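Local coordinates for delta-aminolevulinic acid dehydratase (Toxoplasma gondii ME49, PDB 3OBK), which catalyses the condensation of two molecules of 5-aminolevulinic acid into porphobilinogen, the pyrrole building block of tetrapyrroles such as haem, at residues A[37-51]-A[318-332]. Sequence-based numbering, arbitrary orientation.
With PBG (3-[5-(aminomethyl)-4-(carboxymethyl)-1H-pyrrol-3-yl]propanoic acid), chain L; EDO (1,2-ethanediol), chain Y; EDO (1,2-ethanediol), chain M.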
ATOM      1  N   GLN A  37      -0.988 -25.198  -9.396  1.00 15.39           N
ATOM      2  CA  GLN A  37       0.035 -24.601 -10.265  1.00 14.91           C
ATOM      3  C   GLN A  37      -0.370 -23.210 -10.732  1.00 14.77           C
ATOM      4  O   GLN A  37      -1.409 -23.036 -11.320  1.00 15.63           O
ATOM      5  CB  GLN A  37       0.234 -25.524 -11.477  1.00 15.18           C
ATOM      6  CG  GLN A  37       1.257 -25.113 -12.505  1.00 14.43           C
ATOM      7  CD  GLN A  37       1.376 -26.098 -13.670  1.00 15.25           C
ATOM      8  OE1 GLN A  37       1.100 -27.285 -13.532  1.00 16.56           O
ATOM      9  NE2 GLN A  37       1.843 -25.608 -14.810  1.00 14.99           N
ATOM     10  N   GLU A  38       0.455 -22.213 -10.479  1.00 14.76           N
ATOM     11  CA  GLU A  38       0.051 -20.836 -10.679  1.00 14.69           C
ATOM     12  C   GLU A  38       0.305 -20.326 -12.087  1.00 13.73           C
ATOM     13  O   GLU A  38      -0.237 -19.306 -12.460  1.00 13.42           O
ATOM     14  CB  GLU A  38       0.822 -19.916  -9.736  1.00 14.97           C
ATOM     15  CG  GLU A  38       0.771 -20.250  -8.228  1.00 17.89           C
ATOM     16  CD  GLU A  38       1.752 -19.370  -7.390  1.00 21.18           C
ATOM     17  OE1 GLU A  38       2.153 -18.279  -7.887  1.00 21.80           O
ATOM     18  OE2 GLU A  38       2.137 -19.777  -6.258  1.00 21.85           O
ATOM     19  N   ASN A  39       1.197 -20.963 -12.841  1.00 13.10           N
ATOM     20  CA  ASN A  39       1.562 -20.453 -14.175  1.00 11.57           C
ATOM     21  C   ASN A  39       1.689 -21.583 -15.183  1.00 11.45           C
ATOM     22  O   ASN A  39       2.050 -22.715 -14.833  1.00 11.46           O
ATOM     23  CB  ASN A  39       2.838 -19.636 -14.128  1.00 10.63           C
ATOM     24  CG  ASN A  39       2.689 -18.333 -13.341  1.00 11.25           C
ATOM     25  OD1 ASN A  39       2.285 -17.307 -13.898  1.00 11.43           O
ATOM     26  ND2 ASN A  39       3.030 -18.366 -12.041  1.00  8.66           N
ATOM     27  N   LEU A  40       1.362 -21.254 -16.430  1.00 10.72           N
ATOM     28  CA  LEU A  40       1.260 -22.205 -17.538  1.00 10.13           C
ATOM     29  C   LEU A  40       1.938 -21.568 -18.743  1.00  9.68           C
ATOM     30  O   LEU A  40       1.897 -20.355 -18.908  1.00  9.31           O
ATOM     31  CB  LEU A  40      -0.204 -22.462 -17.866  1.00  9.72           C
ATOM     32  CG  LEU A  40      -0.977 -23.274 -16.832  1.00  9.98           C
ATOM     33  CD1 LEU A  40      -2.502 -23.196 -17.047  1.00  9.81           C
ATOM     34  CD2 LEU A  40      -0.517 -24.731 -16.840  1.00  9.74           C
ATOM     35  N   VAL A  41       2.580 -22.378 -19.568  1.00  9.12           N
ATOM     36  CA  VAL A  41       3.207 -21.892 -20.781  1.00  8.45           C
ATOM     37  C   VAL A  41       2.454 -22.516 -21.926  1.00  8.92           C
ATOM     38  O   VAL A  41       2.156 -23.702 -21.889  1.00  9.77           O
ATOM     39  CB  VAL A  41       4.690 -22.344 -20.884  1.00  8.33           C
ATOM     40  CG1 VAL A  41       5.228 -22.056 -22.222  1.00  7.99           C
ATOM     41  CG2 VAL A  41       5.548 -21.698 -19.828  1.00  7.94           C
ATOM     42  N   LYS A  42       2.173 -21.734 -22.954  1.00  8.90           N
ATOM     43  CA  LYS A  42       1.583 -22.246 -24.174  1.00  9.47           C
ATOM     44  C   LYS A  42       2.378 -21.727 -25.377  1.00  9.63           C
ATOM     45  O   LYS A  42       3.060 -20.702 -25.264  1.00 10.60           O
ATOM     46  CB  LYS A  42       0.119 -21.840 -24.276  1.00  9.35           C
ATOM     47  CG  LYS A  42      -0.119 -20.361 -24.099  1.00  9.51           C
ATOM     48  CD  LYS A  42      -1.563 -19.942 -24.312  1.00  8.98           C
ATOM     49  CE  LYS A  42      -1.727 -18.451 -24.186  1.00  8.71           C
ATOM     50  NZ  LYS A  42      -0.928 -17.595 -25.139  1.00  8.45           N
ATOM     51  N   PRO A  43       2.318 -22.429 -26.515  1.00  9.30           N
ATOM     52  CA  PRO A  43       3.031 -21.991 -27.692  1.00  9.43           C
ATOM     53  C   PRO A  43       2.660 -20.581 -28.175  1.00 10.00           C
ATOM     54  O   PRO A  43       3.525 -19.839 -28.612  1.00  9.74           O
ATOM     55  CB  PRO A  43       2.616 -23.017 -28.756  1.00 10.37           C
ATOM     56  CG  PRO A  43       2.263 -24.265 -27.991  1.00 10.35           C
ATOM     57  CD  PRO A  43       1.693 -23.756 -26.689  1.00 10.41           C
ATOM     58  N   SER A  44       1.380 -20.217 -28.115  1.00 10.67           N
ATOM     59  CA  SER A  44       0.945 -18.917 -28.615  1.00 11.32           C
ATOM     60  C   SER A  44       1.334 -17.729 -27.696  1.00 11.89           C
ATOM     61  O   SER A  44       0.989 -16.568 -28.005  1.00 11.72           O
ATOM     62  CB  SER A  44      -0.556 -18.915 -28.866  1.00 11.74           C
ATOM     63  OG  SER A  44      -1.283 -18.875 -27.670  1.00 12.43           O
ATOM     64  N   SER A  45       2.035 -18.029 -26.589  1.00 11.31           N
ATOM     65  CA  SER A  45       2.673 -17.016 -25.776  1.00 11.43           C
ATOM     66  C   SER A  45       4.147 -16.847 -26.184  1.00 11.20           C
ATOM     67  O   SER A  45       4.847 -16.004 -25.627  1.00 12.21           O
ATOM     68  CB  SER A  45       2.563 -17.354 -24.275  1.00 11.53           C
ATOM     69  OG  SER A  45       1.193 -17.355 -23.811  1.00 13.03           O
ATOM     70  N   LEU A  46       4.620 -17.598 -27.169  1.00 10.70           N
ATOM     71  CA  LEU A  46       6.010 -17.477 -27.613  1.00 10.16           C
ATOM     72  C   LEU A  46       6.118 -16.680 -28.924  1.00 10.12           C
ATOM     73  O   LEU A  46       5.292 -16.830 -29.828  1.00 10.56           O
ATOM     74  CB  LEU A  46       6.639 -18.862 -27.795  1.00 10.18           C
ATOM     75  CG  LEU A  46       6.501 -19.844 -26.615  1.00 11.27           C
ATOM     76  CD1 LEU A  46       7.154 -21.197 -26.904  1.00  7.88           C
ATOM     77  CD2 LEU A  46       7.025 -19.230 -25.260  1.00  9.13           C
ATOM     78  N   ILE A  47       7.141 -15.825 -28.990  1.00  9.55           N
ATOM     79  CA  ILE A  47       7.495 -15.060 -30.163  1.00  9.39           C
ATOM     80  C   ILE A  47       8.804 -15.638 -30.709  1.00  9.73           C
ATOM     81  O   ILE A  47       9.780 -15.803 -29.962  1.00  9.96           O
ATOM     82  CB  ILE A  47       7.708 -13.569 -29.807  1.00  8.59           C
ATOM     83  CG1 ILE A  47       6.489 -12.987 -29.090  1.00  8.59           C
ATOM     84  CG2 ILE A  47       7.944 -12.788 -31.010  1.00  7.55           C
ATOM     85  CD1 ILE A  47       6.701 -11.619 -28.537  1.00  6.79           C
ATOM     86  N   TYR A  48       8.843 -15.926 -32.004  1.00  9.65           N
ATOM     87  CA  TYR A  48      10.003 -16.570 -32.604  1.00  9.86           C
ATOM     88  C   TYR A  48      10.784 -15.559 -33.438  1.00 10.05           C
ATOM     89  O   TYR A  48      10.262 -15.031 -34.425  1.00  9.87           O
ATOM     90  CB  TYR A  48       9.520 -17.733 -33.487  1.00 10.69           C
ATOM     91  CG  TYR A  48      10.582 -18.657 -34.059  1.00 10.56           C
ATOM     92  CD1 TYR A  48      11.781 -18.860 -33.404  1.00 11.65           C
ATOM     93  CD2 TYR A  48      10.353 -19.373 -35.230  1.00 11.54           C
ATOM     94  CE1 TYR A  48      12.739 -19.720 -33.904  1.00 13.15           C
ATOM     95  CE2 TYR A  48      11.312 -20.266 -35.742  1.00 13.31           C
ATOM     96  CZ  TYR A  48      12.508 -20.422 -35.059  1.00 14.09           C
ATOM     97  OH  TYR A  48      13.510 -21.238 -35.504  1.00 15.80           O
ATOM     98  N   PRO A  49      12.034 -15.274 -33.053  1.00 10.10           N
ATOM     99  CA  PRO A  49      12.772 -14.273 -33.802  1.00 10.69           C
ATOM    100  C   PRO A  49      13.695 -14.873 -34.861  1.00 10.65           C
ATOM    101  O   PRO A  49      14.458 -15.788 -34.557  1.00 10.30           O
ATOM    102  CB  PRO A  49      13.586 -13.535 -32.715  1.00 10.34           C
ATOM    103  CG  PRO A  49      13.280 -14.206 -31.414  1.00 10.28           C
ATOM    104  CD  PRO A  49      12.726 -15.568 -31.796  1.00 10.86           C
ATOM    105  N   LEU A  50      13.606 -14.345 -36.083  1.00 10.27           N
ATOM    106  CA  LEU A  50      14.342 -14.892 -37.219  1.00 10.82           C
ATOM    107  C   LEU A  50      15.156 -13.830 -37.950  1.00 11.15           C
ATOM    108  O   LEU A  50      14.882 -12.623 -37.856  1.00  9.32           O
ATOM    109  CB  LEU A  50      13.393 -15.551 -38.213  1.00 11.23           C
ATOM    110  CG  LEU A  50      12.543 -16.703 -37.655  1.00 10.79           C
ATOM    111  CD1 LEU A  50      11.396 -17.009 -38.581  1.00  9.44           C
ATOM    112  CD2 LEU A  50      13.438 -17.940 -37.392  1.00 11.07           C
ATOM    113  N   PHE A  51      16.167 -14.324 -38.660  1.00 11.74           N
ATOM    114  CA  PHE A  51      17.081 -13.504 -39.409  1.00 12.69           C
ATOM    115  C   PHE A  51      16.958 -13.849 -40.860  1.00 13.82           C
ATOM    116  O   PHE A  51      16.985 -15.040 -41.223  1.00 13.57           O
ATOM    117  CB  PHE A  51      18.510 -13.802 -38.984  1.00 13.15           C
ATOM    118  CG  PHE A  51      18.768 -13.532 -37.553  1.00 12.89           C
ATOM    119  CD1 PHE A  51      19.009 -12.236 -37.116  1.00 12.86           C
ATOM    120  CD2 PHE A  51      18.735 -14.556 -36.628  1.00 12.87           C
ATOM    121  CE1 PHE A  51      19.234 -11.990 -35.770  1.00 13.04           C
ATOM    122  CE2 PHE A  51      18.961 -14.307 -35.299  1.00 12.33           C
ATOM    123  CZ  PHE A  51      19.206 -13.034 -34.865  1.00 11.71           C
ATOM    124  N   LEU A 318      11.329 -21.130 -19.736  1.00  9.52           N
ATOM    125  CA  LEU A 318      10.079 -20.517 -20.231  1.00  9.28           C
ATOM    126  C   LEU A 318       9.010 -20.371 -19.124  1.00  9.31           C
ATOM    127  O   LEU A 318       8.332 -19.351 -19.033  1.00  9.15           O
ATOM    128  CB  LEU A 318       9.536 -21.300 -21.419  1.00  9.39           C
ATOM    129  CG  LEU A 318      10.450 -21.431 -22.643  1.00  9.39           C
ATOM    130  CD1 LEU A 318       9.774 -22.230 -23.720  1.00  9.55           C
ATOM    131  CD2 LEU A 318      10.858 -20.056 -23.176  1.00  9.78           C
ATOM    132  N   LYS A 319       8.898 -21.381 -18.271  1.00  9.54           N
ATOM    133  CA  LYS A 319       8.037 -21.296 -17.108  1.00  9.61           C
ATOM    134  C   LYS A 319       8.472 -20.165 -16.192  1.00  9.55           C
ATOM    135  O   LYS A 319       7.630 -19.444 -15.674  1.00  9.52           O
ATOM    136  CB  LYS A 319       8.017 -22.619 -16.328  1.00  9.94           C
ATOM    137  CG  LYS A 319       7.041 -22.695 -15.195  1.00 10.07           C
ATOM    138  CD  LYS A 319       5.611 -22.448 -15.637  1.00 10.01           C
ATOM    139  CE  LYS A 319       5.053 -23.533 -16.514  1.00 10.53           C
ATOM    140  NZ  LYS A 319       4.847 -24.846 -15.782  1.00 10.58           N
ATOM    141  N   SER A 320       9.778 -19.994 -16.017  1.00  9.72           N
ATOM    142  CA  SER A 320      10.293 -18.888 -15.208  1.00 10.12           C
ATOM    143  C   SER A 320       9.935 -17.477 -15.737  1.00  9.47           C
ATOM    144  O   SER A 320       9.533 -16.644 -14.971  1.00  9.21           O
ATOM    145  CB  SER A 320      11.808 -19.040 -14.999  1.00 10.32           C
ATOM    146  OG  SER A 320      12.065 -20.134 -14.107  1.00  9.64           O
ATOM    147  N   PHE A 321      10.042 -17.230 -17.034  1.00  9.65           N
ATOM    148  CA  PHE A 321       9.630 -15.931 -17.612  1.00 10.18           C
ATOM    149  C   PHE A 321       8.166 -15.616 -17.334  1.00 10.98           C
ATOM    150  O   PHE A 321       7.745 -14.463 -17.125  1.00 11.25           O
ATOM    151  CB  PHE A 321       9.761 -15.953 -19.126  1.00  9.86           C
ATOM    152  CG  PHE A 321      11.104 -15.638 -19.601  1.00  9.92           C
ATOM    153  CD1 PHE A 321      11.617 -14.356 -19.447  1.00  9.73           C
ATOM    154  CD2 PHE A 321      11.873 -16.600 -20.228  1.00  9.68           C
ATOM    155  CE1 PHE A 321      12.890 -14.075 -19.887  1.00  9.17           C
ATOM    156  CE2 PHE A 321      13.113 -16.302 -20.678  1.00  9.01           C
ATOM    157  CZ  PHE A 321      13.628 -15.065 -20.505  1.00  8.49           C
ATOM    158  N   ARG A 322       7.394 -16.681 -17.355  1.00 11.36           N
ATOM    159  CA  ARG A 322       5.987 -16.591 -17.214  1.00 11.74           C
ATOM    160  C   ARG A 322       5.619 -16.316 -15.749  1.00 10.73           C
ATOM    161  O   ARG A 322       4.844 -15.417 -15.483  1.00 11.04           O
ATOM    162  CB  ARG A 322       5.420 -17.882 -17.760  1.00 12.86           C
ATOM    163  CG  ARG A 322       4.044 -17.780 -18.220  1.00 16.30           C
ATOM    164  CD  ARG A 322       3.789 -17.584 -19.733  1.00 17.20           C
ATOM    165  NE  ARG A 322       2.328 -17.758 -19.737  1.00 20.55           N
ATOM    166  CZ  ARG A 322       1.395 -16.828 -19.897  1.00 20.23           C
ATOM    167  NH1 ARG A 322       0.119 -17.155 -19.759  1.00 21.37           N
ATOM    168  NH2 ARG A 322       1.688 -15.613 -20.271  1.00 21.21           N
ATOM    169  N   ARG A 323       6.211 -17.043 -14.806  1.00  9.70           N
ATOM    170  CA  ARG A 323       5.992 -16.796 -13.383  1.00  9.22           C
ATOM    171  C   ARG A 323       6.397 -15.350 -12.998  1.00  9.07           C
ATOM    172  O   ARG A 323       5.678 -14.662 -12.288  1.00  9.10           O
ATOM    173  CB  ARG A 323       6.791 -17.782 -12.554  1.00  9.42           C
ATOM    174  CG  ARG A 323       6.677 -17.602 -11.039  1.00  9.56           C
ATOM    175  CD  ARG A 323       7.853 -18.223 -10.241  1.00  9.73           C
ATOM    176  NE  ARG A 323       9.101 -17.680 -10.739  1.00 10.57           N
ATOM    177  CZ  ARG A 323      10.092 -18.343 -11.338  1.00 10.58           C
ATOM    178  NH1 ARG A 323      10.096 -19.662 -11.458  1.00 10.73           N
ATOM    179  NH2 ARG A 323      11.128 -17.654 -11.789  1.00  9.95           N
ATOM    180  N   ALA A 324       7.546 -14.914 -13.518  1.00  8.94           N
ATOM    181  CA  ALA A 324       8.087 -13.587 -13.326  1.00  8.82           C
ATOM    182  C   ALA A 324       7.198 -12.468 -13.879  1.00  8.82           C
ATOM    183  O   ALA A 324       7.329 -11.333 -13.462  1.00 10.32           O
ATOM    184  CB  ALA A 324       9.446 -13.522 -13.948  1.00  8.73           C
ATOM    185  N   GLY A 325       6.303 -12.769 -14.810  1.00  9.21           N
ATOM    186  CA  GLY A 325       5.269 -11.810 -15.253  1.00  8.68           C
ATOM    187  C   GLY A 325       5.224 -11.587 -16.758  1.00  8.59           C
ATOM    188  O   GLY A 325       4.620 -10.656 -17.206  1.00  8.58           O
ATOM    189  N   ALA A 326       5.877 -12.422 -17.547  1.00  8.55           N
ATOM    190  CA  ALA A 326       5.817 -12.258 -19.008  1.00  8.98           C
ATOM    191  C   ALA A 326       4.502 -12.813 -19.533  1.00  9.66           C
ATOM    192  O   ALA A 326       4.192 -13.991 -19.346  1.00  9.62           O
ATOM    193  CB  ALA A 326       6.942 -12.962 -19.699  1.00  8.46           C
ATOM    194  N   ASP A 327       3.740 -11.963 -20.197  1.00  9.45           N
ATOM    195  CA  ASP A 327       2.654 -12.455 -20.986  1.00  9.78           C
ATOM    196  C   ASP A 327       3.196 -13.197 -22.201  1.00  9.29           C
ATOM    197  O   ASP A 327       2.728 -14.280 -22.517  1.00  9.94           O
ATOM    198  CB  ASP A 327       1.758 -11.306 -21.390  1.00 10.31           C
ATOM    199  CG  ASP A 327       1.138 -10.642 -20.197  1.00 11.12           C
ATOM    200  OD1 ASP A 327       0.388 -11.327 -19.469  1.00 11.78           O
ATOM    201  OD2 ASP A 327       1.422  -9.449 -19.976  1.00 11.70           O
ATOM    202  N   ALA A 328       4.193 -12.640 -22.865  1.00  8.99           N
ATOM    203  CA  ALA A 328       4.792 -13.299 -24.045  1.00  9.10           C
ATOM    204  C   ALA A 328       6.279 -13.312 -23.840  1.00  9.20           C
ATOM    205  O   ALA A 328       6.800 -12.429 -23.156  1.00  9.57           O
ATOM    206  CB  ALA A 328       4.454 -12.547 -25.312  1.00  8.64           C
ATOM    207  N   VAL A 329       6.966 -14.281 -24.443  1.00  9.15           N
ATOM    208  CA  VAL A 329       8.426 -14.360 -24.384  1.00  8.99           C
ATOM    209  C   VAL A 329       8.970 -14.465 -25.804  1.00  9.18           C
ATOM    210  O   VAL A 329       8.539 -15.313 -26.549  1.00  9.46           O
ATOM    211  CB  VAL A 329       8.838 -15.621 -23.603  1.00  9.34           C
ATOM    212  CG1 VAL A 329      10.336 -15.729 -23.479  1.00  8.96           C
ATOM    213  CG2 VAL A 329       8.159 -15.616 -22.198  1.00  9.58           C
ATOM    214  N   ALA A 330       9.892 -13.587 -26.191  1.00  9.09           N
ATOM    215  CA  ALA A 330      10.581 -13.715 -27.472  1.00  9.28           C
ATOM    216  C   ALA A 330      11.754 -14.673 -27.240  1.00  9.73           C
ATOM    217  O   ALA A 330      12.584 -14.424 -26.368  1.00 10.91           O
ATOM    218  CB  ALA A 330      11.063 -12.363 -27.973  1.00  8.41           C
ATOM    219  N   THR A 331      11.827 -15.781 -27.970  1.00  9.79           N
ATOM    220  CA  THR A 331      12.919 -16.725 -27.715  1.00  9.65           C
ATOM    221  C   THR A 331      13.299 -17.500 -28.942  1.00  9.79           C
ATOM    222  O   THR A 331      12.430 -17.950 -29.647  1.00 10.43           O
ATOM    223  CB  THR A 331      12.587 -17.712 -26.545  1.00 10.13           C
ATOM    224  OG1 THR A 331      13.612 -18.711 -26.438  1.00 10.10           O
ATOM    225  CG2 THR A 331      11.241 -18.371 -26.758  1.00  9.07           C
ATOM    226  N   TYR A 332      14.605 -17.681 -29.174  1.00 10.03           N
ATOM    227  CA  TYR A 332      15.093 -18.451 -30.323  1.00  9.87           C
ATOM    228  C   TYR A 332      14.753 -19.940 -30.156  1.00 10.27           C
ATOM    229  O   TYR A 332      14.802 -20.700 -31.131  1.00 11.25           O
ATOM    230  CB  TYR A 332      16.594 -18.201 -30.559  1.00  9.36           C
ATOM    231  CG  TYR A 332      16.883 -16.737 -30.787  1.00  8.96           C
ATOM    232  CD1 TYR A 332      16.612 -16.140 -31.997  1.00  8.98           C
ATOM    233  CD2 TYR A 332      17.368 -15.939 -29.761  1.00  9.12           C
ATOM    234  CE1 TYR A 332      16.852 -14.816 -32.196  1.00  8.87           C
ATOM    235  CE2 TYR A 332      17.615 -14.606 -29.939  1.00  8.70           C
ATOM    236  CZ  TYR A 332      17.352 -14.028 -31.165  1.00  9.41           C
ATOM    237  OH  TYR A 332      17.582 -12.671 -31.351  1.00  8.66           O
TER
HETATM  238  CHA PBG L 360      19.002  -3.712 -32.156  1.00 19.71           C
HETATM  239  C1A PBG L 360      18.734  -5.030 -31.507  1.00 19.58           C
HETATM  240  C2A PBG L 360      19.628  -5.770 -30.739  1.00 19.49           C
HETATM  241  C3A PBG L 360      18.944  -6.907 -30.349  1.00 16.46           C
HETATM  242  C4A PBG L 360      17.646  -6.784 -30.808  1.00 18.81           C
HETATM  243  NA  PBG L 360      17.550  -5.658 -31.529  1.00 19.44           N
HETATM  244  C5A PBG L 360      21.101  -5.527 -30.510  1.00 21.31           C
HETATM  245  C6A PBG L 360      21.463  -4.370 -29.684  1.00 19.95           C
HETATM  246  O1A PBG L 360      20.585  -3.479 -29.539  1.00 22.89           O
HETATM  247  O2A PBG L 360      22.626  -4.261 -29.233  1.00 16.92           O
HETATM  248  C7A PBG L 360      19.521  -8.032 -29.580  1.00 14.72           C
HETATM  249  C8A PBG L 360      18.724  -9.281 -29.518  1.00 12.13           C
HETATM  250  C9A PBG L 360      19.387 -10.501 -29.032  1.00  9.48           C
HETATM  251  O3A PBG L 360      18.899 -11.578 -29.362  1.00 14.05           O
HETATM  252  O4A PBG L 360      20.536 -10.519 -28.564  1.00  9.26           O
HETATM  253  N1  PBG L 360      18.278  -2.573 -31.694  1.00 18.89           N
HETATM  254  C1  EDO Y 370      -2.554 -19.286 -15.649  1.00 31.62           C
HETATM  255  O1  EDO Y 370      -3.943 -18.958 -15.794  1.00 32.54           O
HETATM  256  C2  EDO Y 370      -1.759 -18.511 -16.681  1.00 31.05           C
HETATM  257  O2  EDO Y 370      -0.375 -18.679 -16.412  1.00 30.68           O
HETATM  258  C1  EDO M 375       0.399 -29.815 -17.731  1.00 16.57           C
HETATM  259  O1  EDO M 375      -0.479 -30.941 -17.592  1.00 15.38           O
HETATM  260  C2  EDO M 375       0.002 -28.641 -16.823  1.00 14.90           C
HETATM  261  O2  EDO M 375       0.327 -28.944 -15.467  1.00 16.05           O
HETATM  262  O   HOH W   1       3.420 -15.841 -10.642  1.00 15.29           O
HETATM  263  O   HOH W   2       2.733 -14.445 -13.816  1.00 17.31           O
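The Tyr332 ring carries Pro49 CG over one face, 4.0 Å from its centroid, and meets the product at its edge, where its OH donates to porphobilinogen O3A and is also hydrogen-bonded to Tyr290 OH. Here the TIM barrel closes: strand 46-51, the first of the barrel, lies parallel to strand 328-331, its last, their axes 22° apart. Three backbone hydrogen bonds join them: Val329 N to Ser45 O, Ile47 N to Val329 O, and Thr331 N to Ile47 O at 2.9 Å. On one face of the sheet Leu46 CD2 meets Val329 CB; on the other Ile47 CB packs against Ala330 CB. The Phe51 ring lies nearly parallel to that of Tyr332 but slid aside, with barely any overlap. Beyond the strands, the arm 37-42 runs along the C-terminal turns of helix 310-324, closed by a Schellman motif at Gly325. Val41 CG2 rests on the backbone of Lys319, whose NZ is hydrogen-bonded to Ser244 OG of one neighbouring subunit and salt-bridged to the C-terminal carboxylate of Tyr356 of another; arm and helix thus meet two other subunits of the octamer. Arg322 bends at chi2 (98°), bringing its guanidinium edge-on to the arm with Ser45 OG above one face; NE, with Leu40 O in the guanidinium plane, donates to that carbonyl at 2.8 Å and 158°.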